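Local coordinates for protein beta-lactamase (Serratia marcescens, PDB 5GWA) that probably hydrolyses beta-lactam antibiotics to substituted beta-amino acids and is bound here to the inhibitor avibactam, at residues 155-160 / 226-231; 248-253 / 261-266; 56-61 / 102-107. All coordinates share one frame; numbering follows the deposited sequence.

Contacts 1 and 2 are neighbours, with centres about 13 Å apart. Their strands, 227-237 and 243-253, lie side by side in the five-stranded sheet. Thr227 N probably bonds to Ser253 O at 2.8 Å, and Tyr158 OH reaches Asp252 OD1 at 2.6 Å, a probable hydrogen bond from the loop to the sheet. Contact 3 is separate. It lies among the helices, its centre about 24 Å from that of contact 1 and 27 Å from that of contact 2, and across the chain's centre from contact 2. Bound avibactam is about 9 Å from the Ile264 side chain and about 14 Å from that of Ile104. In contact 1, Gln157 hydrogen-bonds Gln46 of its pocket.

Contact 1: 155-160 / 226-231; sequences NVQYTN and ITAATN. With NA (sodium ion), chain X; NA (sodium ion), chain B.
The end of the omega loop, the loop of class A beta-lactamases that here carries Glu147 of the avibactam pocket, lays Gln157 and Tyr158 against Ala228 at the start of strand 227-237. No hydrogen bond crosses between 155-160 and 226-231. One methyl group does most of the work. Gln157 OE1 comes within 3.3 Å of Ala228 CB, and Tyr158 OH within 3.4 Å of the same carbon. Behind the hydroxyl, Tyr158 CZ also packs on Ala228 CB, at 3.9 Å. The ring meets the methyl obliquely.

The polar ends are held by other residues. Gln157 OE1 is hydrogen-bonded to Gln46 NE2, and Gln157 NE2 to Trp154 O, so both ends of the buried amide have partners and its rotation is fixed. Gln46 belongs to the avibactam pocket, which ties this part of the loop to that site. Gln157 is also part of a sodium site with Met150, Ala153 and Trp154. It starts with CG between its backbone N and carbonyl carbon (chi1 64°), and the chain then extends to bring the amide to the strand. Tyr158 OH is taken up by Asp252, whose backbone pairs with Ala228.

The loop makes a helical turn here. Val156 O accepts from both Thr159 N and Thr159 OG1. Thr159 OG1 is 2.7 Å from Val156 O and lies in the carbonyl plane. On the strand, Thr227 CB points away from the loop. Thr227 OG1 binds a sodium ion at 2.8 Å, in a site completed by Gly225, Glu255 and a water. Ala229 O holds a second sodium ion at 2.9 Å.

Contact 2: 248-253 / 261-266; sequences VYVSDS and EKIIAE. With NA (sodium ion), chain M.
Val250 CG2 lies 3.8 Å from Ile263 CG2 and also 3.8 Å from Ile264 CG1. One valine methyl thus touches two successive residues of the helix. Two residues back on the strand, Val248 CG1 meets Ile264 CG1 at 3.9 Å. Those two side chains slide past each other in opposite directions, and Val248 CB is near Ile264 CG2 at 4.1 Å. All four side chains are buried and apolar. In Ile264, CG1 stands opposite the carbonyl carbon and beside the backbone N (chi1 -56°), which puts it against both valines.

Around these side chains, Ile263 also packs on Tyr14 and Leu15 of helix 4-15, and Val248 on Val22 of the neighbouring strand 21-28. Further out, Glu261 CB points away from the strand. Glu261 OE2 binds a sodium ion at 2.7 Å and is hydrogen-bonded to Arg201, while OE1 forms a salt bridge with Lys76 of the second subunit. The chain turns a corner at Asp252, where Asp252 and Ser253 both face Thr227 in a G1 beta bulge.

The axes of strand 248-251 and helix 261-266 approach to 8.7 Å and run nearly antiparallel, at 153°. This is the C-terminal helix 257-276 covering the five-stranded antiparallel sheet, as in the alpha/beta domain of class A beta-lactamases.

Contact 3: 56-61 / 102-107; sequences AVLDKL and EIIKST. With NA (sodium ion), chain I.
Helices 49-63 and 100-109 come together with Val57 and Ile104 as the nearest backbone pair, their CA atoms 8.8 Å apart. Ile104 supplies the shared atom, CD1, which makes both of the close contacts. Ile104 CD1 is 3.9 Å from Leu58 CD2 and 4.0 Å from Val57 CG1. Val57 and Ile104 reach toward each other tip to tip, while Leu58 comes in at a slant. Leu58 leaves its backbone alongside the other helix, but CD2 swings round to it. In Ile104, CG1 sits opposite the carbonyl carbon (chi1 -64°), and the branch is then stretched out (chi2 164°), so that CD1 is the leading atom. All three residues are buried, and no hydrogen bond joins the two segments.

The pair belongs to the helical domain of the class A beta-lactamase fold. Helix 49-63 begins just after Ser47, and it contains Lys50. Helix 100-109 runs toward Ser111 and Asn113. All four residues line the avibactam pocket, and Ser47 and Lys50 fit the SxxK pattern of the family. The contact lies away from that site; the Ile104 side chain is about 14 Å from bound avibactam. Leu119 and Phe187 also pack on Ile104, and Leu188 packs on Leu58.

Within 102-107, Ile103 O accepts twice from Thr107. Thr107 N bonds to Ile103 O at 2.9 Å, as the helix requires. Thr107 OG1 adds a second bond to Ile103 O, 2.8 Å long, from above the carbonyl plane and 42° out of it. Just before Ile103, Glu102 takes no part in the packing. Glu102 OE1 binds a sodium ion at 2.7 Å, which also holds a water. The other carboxylate oxygen, Glu102 OE2, is hydrogen-bonded to Tyr91 OH.

Contact 1: 155-160 / 226-231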
loop_
_atom_site.group_PDB
_atom_site.type_symbol
_atom_site.label_atom_id
_atom_site.label_comp_id
_atom_site.label_asym_id
_atom_site.label_seq_id
_atom_site.Cartn_x
_atom_site.Cartn_y
_atom_site.Cartn_z
ATOM N N ASN A 155 13.196 -11.615 -3.367
ATOM C CA ASN A 155 13.359 -12.982 -2.907
ATOM C C ASN A 155 12.960 -13.192 -1.433
ATOM O O ASN A 155 12.705 -14.313 -0.986
ATOM C CB ASN A 155 14.818 -13.398 -3.113
ATOM C CG ASN A 155 15.145 -14.695 -2.436
ATOM O OD1 ASN A 155 14.680 -15.758 -2.852
ATOM N ND2 ASN A 155 15.881 -14.612 -1.336
ATOM N N VAL A 156 12.934 -12.114 -0.657
ATOM C CA VAL A 156 12.792 -12.258 0.791
ATOM C C VAL A 156 11.461 -12.931 1.174
ATOM O O VAL A 156 11.384 -13.707 2.136
ATOM C CB VAL A 156 12.926 -10.911 1.508
ATOM C CG1 VAL A 156 12.694 -11.078 2.999
ATOM C CG2 VAL A 156 14.298 -10.286 1.241
ATOM N N GLN A 157 10.434 -12.712 0.370
ATOM C CA GLN A 157 9.133 -13.372 0.602
ATOM C C GLN A 157 9.192 -14.901 0.646
ATOM O O GLN A 157 8.396 -15.528 1.305
ATOM C CB GLN A 157 8.076 -12.944 -0.430
ATOM C CG GLN A 157 8.399 -13.341 -1.865
ATOM C CD GLN A 157 7.510 -12.643 -2.860
ATOM O OE1 GLN A 157 6.285 -12.826 -2.847
ATOM N NE2 GLN A 157 8.129 -12.016 -3.849
ATOM N N TYR A 158 10.116 -15.512 -0.104
ATOM C CA TYR A 158 10.193 -16.946 -0.130
ATOM C C TYR A 158 10.765 -17.508 1.192
ATOM O O TYR A 158 10.634 -18.711 1.455
ATOM C CB TYR A 158 10.989 -17.452 -1.358
ATOM C CG TYR A 158 10.323 -17.156 -2.688
ATOM C CD1 TYR A 158 9.433 -18.051 -3.251
ATOM C CD2 TYR A 158 10.616 -15.991 -3.371
ATOM C CE1 TYR A 158 8.830 -17.790 -4.487
ATOM C CE2 TYR A 158 10.025 -15.710 -4.581
ATOM C CZ TYR A 158 9.117 -16.610 -5.118
ATOM O OH TYR A 158 8.564 -16.331 -6.341
ATOM N N THR A 159 11.383 -16.655 2.018
ATOM C CA THR A 159 11.851 -17.122 3.318
ATOM C C THR A 159 10.738 -17.305 4.324
ATOM O O THR A 159 10.919 -17.961 5.357
ATOM C CB THR A 159 12.956 -16.236 3.923
ATOM O OG1 THR A 159 12.437 -14.953 4.301
ATOM C CG2 THR A 159 14.074 -16.044 2.940
ATOM N N ASN A 160 9.600 -16.671 4.060
ATOM C CA ASN A 160 8.392 -16.862 4.845
ATOM C C ASN A 160 7.498 -17.873 4.127
ATOM O O ASN A 160 6.605 -17.506 3.362
ATOM C CB ASN A 160 7.618 -15.563 4.984
ATOM C CG ASN A 160 8.282 -14.569 5.890
ATOM O OD1 ASN A 160 8.870 -14.920 6.906
ATOM N ND2 ASN A 160 8.128 -13.319 5.578
ATOM N N ILE A 226 5.735 -12.701 -13.458
ATOM C CA ILE A 226 5.407 -13.717 -12.441
ATOM C C ILE A 226 4.873 -13.070 -11.155
ATOM O O ILE A 226 5.527 -12.228 -10.566
ATOM C CB ILE A 226 6.661 -14.526 -12.088
ATOM C CG1 ILE A 226 7.251 -15.122 -13.364
ATOM C CG2 ILE A 226 6.351 -15.621 -11.079
ATOM C CD1 ILE A 226 6.333 -16.123 -14.020
ATOM N N THR A 227 3.693 -13.509 -10.732
ATOM C CA THR A 227 3.158 -13.155 -9.436
ATOM C C THR A 227 3.472 -14.306 -8.435
ATOM O O THR A 227 2.888 -15.387 -8.503
ATOM C CB THR A 227 1.671 -12.905 -9.543
ATOM O OG1 THR A 227 1.427 -11.880 -10.552
ATOM C CG2 THR A 227 1.150 -12.398 -8.236
ATOM N N ALA A 228 4.358 -14.005 -7.497
ATOM C CA ALA A 228 4.854 -15.023 -6.572
ATOM C C ALA A 228 3.761 -15.693 -5.753
ATOM O O ALA A 228 3.850 -16.874 -5.471
ATOM C CB ALA A 228 5.883 -14.440 -5.645
ATOM N N ALA A 229 2.804 -14.900 -5.265
ATOM C CA ALA A 229 1.811 -15.391 -4.304
ATOM C C ALA A 229 0.446 -14.733 -4.469
ATOM O O ALA A 229 0.346 -13.516 -4.547
ATOM C CB ALA A 229 2.303 -15.195 -2.886
ATOM N N THR A 230 -0.580 -15.569 -4.554
ATOM C CA THR A 230 -1.976 -15.137 -4.417
ATOM C C THR A 230 -2.651 -16.235 -3.589
ATOM O O THR A 230 -2.869 -17.361 -4.038
ATOM C CB THR A 230 -2.667 -15.025 -5.793
ATOM O OG1 THR A 230 -1.876 -14.218 -6.657
ATOM C CG2 THR A 230 -4.041 -14.397 -5.671
ATOM N N ASN A 231 -2.948 -15.905 -2.320
ATOM C CA ASN A 231 -3.268 -16.905 -1.328
ATOM C C ASN A 231 -4.558 -16.541 -0.583
ATOM O O ASN A 231 -4.866 -15.354 -0.424
ATOM C CB ASN A 231 -2.167 -16.950 -0.252
ATOM C CG ASN A 231 -0.753 -17.107 -0.828
ATOM O OD1 ASN A 231 -0.543 -17.788 -1.855
ATOM N ND2 ASN A 231 0.237 -16.699 -0.020
HETATM NA NA NA X . -1.093 -11.368 -5.874
HETATM NA NA NA B . 1.203 -12.785 -13.144
HETATM O O HOH W 1 0.466 -10.601 -14.384
#

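Contact 2: 248-253 / 261-266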
loop_
_atom_site.group_PDB
_atom_site.type_symbol
_atom_site.label_atom_id
_atom_site.label_comp_id
_atom_site.label_asym_id
_atom_site.label_seq_id
_atom_site.Cartn_x
_atom_site.Cartn_y
_atom_site.Cartn_z
ATOM N N VAL A 248 -5.260 -22.297 0.182
ATOM C CA VAL A 248 -4.865 -22.352 -1.215
ATOM C C VAL A 248 -3.783 -21.323 -1.476
ATOM O O VAL A 248 -3.935 -20.145 -1.143
ATOM C CB VAL A 248 -6.045 -22.137 -2.194
ATOM C CG1 VAL A 248 -5.584 -22.246 -3.639
ATOM C CG2 VAL A 248 -7.175 -23.125 -1.909
ATOM N N TYR A 249 -2.671 -21.766 -2.077
ATOM C CA TYR A 249 -1.559 -20.893 -2.430
ATOM C C TYR A 249 -1.330 -20.968 -3.932
ATOM O O TYR A 249 -0.956 -22.010 -4.447
ATOM C CB TYR A 249 -0.260 -21.342 -1.730
ATOM C CG TYR A 249 -0.384 -21.338 -0.246
ATOM C CD1 TYR A 249 -0.907 -22.423 0.433
ATOM C CD2 TYR A 249 0.040 -20.242 0.500
ATOM C CE1 TYR A 249 -1.009 -22.418 1.809
ATOM C CE2 TYR A 249 -0.178 -20.179 1.859
ATOM C CZ TYR A 249 -0.710 -21.247 2.492
ATOM O OH TYR A 249 -0.840 -21.149 3.843
ATOM N N VAL A 250 -1.698 -19.920 -4.674
ATOM C CA VAL A 250 -1.376 -19.853 -6.099
ATOM C C VAL A 250 -0.040 -19.156 -6.250
ATOM O O VAL A 250 0.086 -17.952 -5.982
ATOM C CB VAL A 250 -2.477 -19.083 -6.876
ATOM C CG1 VAL A 250 -2.133 -19.029 -8.357
ATOM C CG2 VAL A 250 -3.846 -19.688 -6.644
ATOM N N SER A 251 1.015 -19.925 -6.571
ATOM C CA SER A 251 2.359 -19.379 -6.524
ATOM C C SER A 251 3.032 -19.341 -7.884
ATOM O O SER A 251 2.663 -20.086 -8.768
ATOM C CB SER A 251 3.230 -20.114 -5.488
ATOM O OG SER A 251 3.617 -21.401 -5.953
ATOM N N ASP A 252 4.020 -18.456 -7.998
ATOM C CA ASP A 252 4.835 -18.295 -9.196
ATOM C C ASP A 252 4.024 -18.349 -10.475
ATOM O O ASP A 252 4.201 -19.204 -11.340
ATOM C CB ASP A 252 5.964 -19.316 -9.172
ATOM C CG ASP A 252 6.929 -19.067 -8.035
ATOM O OD1 ASP A 252 6.911 -17.959 -7.452
ATOM O OD2 ASP A 252 7.778 -19.960 -7.791
ATOM N N SER A 253 2.982 -17.518 -10.495
ATOM C CA SER A 253 1.996 -17.586 -11.526
ATOM C C SER A 253 2.253 -16.609 -12.664
ATOM O O SER A 253 2.552 -15.443 -12.452
ATOM C CB SER A 253 0.625 -17.292 -10.931
ATOM O OG SER A 253 -0.385 -17.330 -11.921
ATOM N N GLU A 261 -7.171 -15.335 -8.599
ATOM C CA GLU A 261 -8.236 -15.348 -7.620
ATOM C C GLU A 261 -9.277 -16.407 -7.934
ATOM O O GLU A 261 -9.751 -17.105 -7.061
ATOM C CB GLU A 261 -8.889 -13.970 -7.474
ATOM C CG GLU A 261 -7.929 -12.900 -7.018
ATOM C CD GLU A 261 -8.640 -11.689 -6.433
ATOM O OE1 GLU A 261 -9.394 -11.037 -7.135
ATOM O OE2 GLU A 261 -8.459 -11.381 -5.246
ATOM N N LYS A 262 -9.628 -16.522 -9.213
ATOM C CA LYS A 262 -10.588 -17.490 -9.645
ATOM C C LYS A 262 -10.156 -18.919 -9.368
ATOM O O LYS A 262 -10.971 -19.743 -8.975
ATOM C CB LYS A 262 -10.845 -17.285 -11.145
ATOM C CG LYS A 262 -11.875 -18.210 -11.748
ATOM C CD LYS A 262 -13.280 -17.855 -11.304
ATOM C CE LYS A 262 -13.902 -16.793 -12.198
ATOM N NZ LYS A 262 -15.192 -16.277 -11.649
ATOM N N ILE A 263 -8.844 -19.184 -9.437
ATOM C CA ILE A 263 -8.346 -20.511 -9.074
ATOM C C ILE A 263 -8.713 -20.857 -7.640
ATOM O O ILE A 263 -9.219 -21.946 -7.351
ATOM C CB ILE A 263 -6.831 -20.622 -9.269
ATOM C CG1 ILE A 263 -6.489 -20.709 -10.772
ATOM C CG2 ILE A 263 -6.276 -21.861 -8.581
ATOM C CD1 ILE A 263 -5.055 -20.434 -11.098
ATOM N N ILE A 264 -8.519 -19.895 -6.741
ATOM C CA ILE A 264 -8.883 -20.126 -5.340
ATOM C C ILE A 264 -10.378 -20.349 -5.179
ATOM O O ILE A 264 -10.816 -21.292 -4.497
ATOM C CB ILE A 264 -8.439 -18.948 -4.435
ATOM C CG1 ILE A 264 -6.924 -18.711 -4.582
ATOM C CG2 ILE A 264 -8.800 -19.229 -2.974
ATOM C CD1 ILE A 264 -6.395 -17.479 -3.890
ATOM N N ALA A 265 -11.160 -19.506 -5.851
ATOM C CA ALA A 265 -12.615 -19.512 -5.712
ATOM C C ALA A 265 -13.199 -20.833 -6.238
ATOM O O ALA A 265 -14.054 -21.447 -5.616
ATOM C CB ALA A 265 -13.215 -18.312 -6.450
ATOM N N GLU A 266 -12.665 -21.286 -7.376
ATOM C CA GLU A 266 -13.158 -22.488 -8.021
ATOM C C GLU A 266 -12.753 -23.738 -7.252
ATOM O O GLU A 266 -13.582 -24.609 -7.027
ATOM C CB GLU A 266 -12.665 -22.591 -9.448
ATOM C CG GLU A 266 -13.286 -21.562 -10.376
ATOM C CD GLU A 266 -14.671 -21.949 -10.873
ATOM O OE1 GLU A 266 -15.321 -22.856 -10.309
ATOM O OE2 GLU A 266 -15.115 -21.296 -11.845
HETATM NA NA NA M . -10.856 -10.808 -4.087
#

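Contact 3: 56-61 / 102-107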
loop_
_atom_site.group_PDB
_atom_site.type_symbol
_atom_site.label_atom_id
_atom_site.label_comp_id
_atom_site.label_asym_id
_atom_site.label_seq_id
_atom_site.Cartn_x
_atom_site.Cartn_y
_atom_site.Cartn_z
ATOM N N ALA A 56 0.493 -15.577 18.162
ATOM C CA ALA A 56 1.586 -15.373 19.108
ATOM C C ALA A 56 1.307 -14.128 19.963
ATOM O O ALA A 56 1.630 -14.081 21.152
ATOM C CB ALA A 56 2.904 -15.250 18.381
ATOM N N VAL A 57 0.862 -13.058 19.319
ATOM C CA VAL A 57 0.506 -11.852 20.074
ATOM C C VAL A 57 -0.555 -12.088 21.138
ATOM O O VAL A 57 -0.416 -11.648 22.294
ATOM C CB VAL A 57 0.045 -10.750 19.112
ATOM C CG1 VAL A 57 -0.513 -9.553 19.852
ATOM C CG2 VAL A 57 1.216 -10.343 18.266
ATOM N N LEU A 58 -1.637 -12.765 20.776
ATOM C CA LEU A 58 -2.739 -12.919 21.712
ATOM C C LEU A 58 -2.343 -13.871 22.826
ATOM O O LEU A 58 -2.838 -13.732 23.918
ATOM C CB LEU A 58 -3.998 -13.426 21.000
ATOM C CG LEU A 58 -4.644 -12.350 20.136
ATOM C CD1 LEU A 58 -5.634 -12.996 19.160
ATOM C CD2 LEU A 58 -5.343 -11.297 20.991
ATOM N N ASP A 59 -1.493 -14.840 22.524
ATOM C CA ASP A 59 -0.933 -15.721 23.568
ATOM C C ASP A 59 -0.139 -14.900 24.573
ATOM O O ASP A 59 -0.197 -15.159 25.795
ATOM C CB ASP A 59 -0.062 -16.812 22.981
ATOM C CG ASP A 59 0.579 -17.691 24.047
ATOM O OD1 ASP A 59 -0.169 -18.502 24.633
ATOM O OD2 ASP A 59 1.815 -17.697 24.141
ATOM N N LYS A 60 0.713 -14.012 24.057
ATOM C CA LYS A 60 1.538 -13.179 24.914
ATOM C C LYS A 60 0.649 -12.328 25.796
ATOM O O LYS A 60 0.882 -12.242 26.998
ATOM C CB LYS A 60 2.473 -12.295 24.076
ATOM C CG LYS A 60 3.309 -11.322 24.909
ATOM C CD LYS A 60 4.452 -10.751 24.070
ATOM C CE LYS A 60 5.309 -9.759 24.840
ATOM N NZ LYS A 60 6.324 -10.464 25.662
ATOM N N LEU A 61 -0.385 -11.721 25.238
ATOM C CA LEU A 61 -1.291 -10.908 26.025
ATOM C C LEU A 61 -1.993 -11.792 27.069
ATOM O O LEU A 61 -2.173 -11.388 28.219
ATOM C CB LEU A 61 -2.329 -10.277 25.138
ATOM C CG LEU A 61 -1.829 -9.240 24.142
ATOM C CD1 LEU A 61 -3.014 -8.753 23.351
ATOM C CD2 LEU A 61 -1.126 -8.057 24.810
ATOM N N GLU A 102 -7.340 -2.662 18.310
ATOM C CA GLU A 102 -7.479 -1.907 17.074
ATOM C C GLU A 102 -6.365 -2.335 16.116
ATOM O O GLU A 102 -6.569 -2.411 14.879
ATOM C CB GLU A 102 -7.358 -0.394 17.328
ATOM C CG GLU A 102 -7.516 0.398 16.039
ATOM C CD GLU A 102 -7.745 1.906 16.184
ATOM O OE1 GLU A 102 -7.991 2.400 17.303
ATOM O OE2 GLU A 102 -7.873 2.592 15.144
ATOM N N ILE A 103 -5.158 -2.454 16.624
ATOM C CA ILE A 103 -4.021 -2.786 15.755
ATOM C C ILE A 103 -4.194 -4.182 15.171
ATOM O O ILE A 103 -4.004 -4.385 13.957
ATOM C CB ILE A 103 -2.653 -2.666 16.481
ATOM C CG1 ILE A 103 -2.406 -1.195 16.873
ATOM C CG2 ILE A 103 -1.509 -3.199 15.597
ATOM C CD1 ILE A 103 -1.312 -1.032 17.911
ATOM N N ILE A 104 -4.589 -5.155 16.006
ATOM C CA ILE A 104 -4.794 -6.505 15.499
ATOM C C ILE A 104 -5.928 -6.584 14.471
ATOM O O ILE A 104 -5.772 -7.255 13.439
ATOM C CB ILE A 104 -5.087 -7.489 16.643
ATOM C CG1 ILE A 104 -3.901 -7.582 17.551
ATOM C CG2 ILE A 104 -5.493 -8.834 16.067
ATOM C CD1 ILE A 104 -4.194 -8.207 18.911
ATOM N N LYS A 105 -7.030 -5.854 14.687
ATOM C CA LYS A 105 -8.153 -5.877 13.758
ATOM C C LYS A 105 -7.704 -5.317 12.419
ATOM O O LYS A 105 -7.981 -5.896 11.382
ATOM C CB LYS A 105 -9.339 -5.052 14.255
ATOM C CG LYS A 105 -10.081 -5.705 15.396
ATOM C CD LYS A 105 -11.305 -4.865 15.723
ATOM C CE LYS A 105 -12.023 -5.376 16.957
ATOM N NZ LYS A 105 -13.252 -4.571 17.151
ATOM N N SER A 106 -6.931 -4.246 12.430
ATOM C CA SER A 106 -6.458 -3.709 11.152
ATOM C C SER A 106 -5.504 -4.693 10.458
ATOM O O SER A 106 -5.529 -4.859 9.210
ATOM C CB SER A 106 -5.777 -2.371 11.360
ATOM O OG SER A 106 -5.550 -1.742 10.095
ATOM N N THR A 107 -4.592 -5.242 11.244
ATOM C CA THR A 107 -3.540 -6.140 10.736
ATOM C C THR A 107 -4.145 -7.392 10.108
ATOM O O THR A 107 -3.663 -7.886 9.094
ATOM C CB THR A 107 -2.614 -6.536 11.885
ATOM O OG1 THR A 107 -1.976 -5.347 12.368
ATOM C CG2 THR A 107 -1.544 -7.479 11.386
HETATM NA NA NA I . -7.357 2.303 19.951
HETATM O O HOH W 2 -9.245 1.915 21.835
#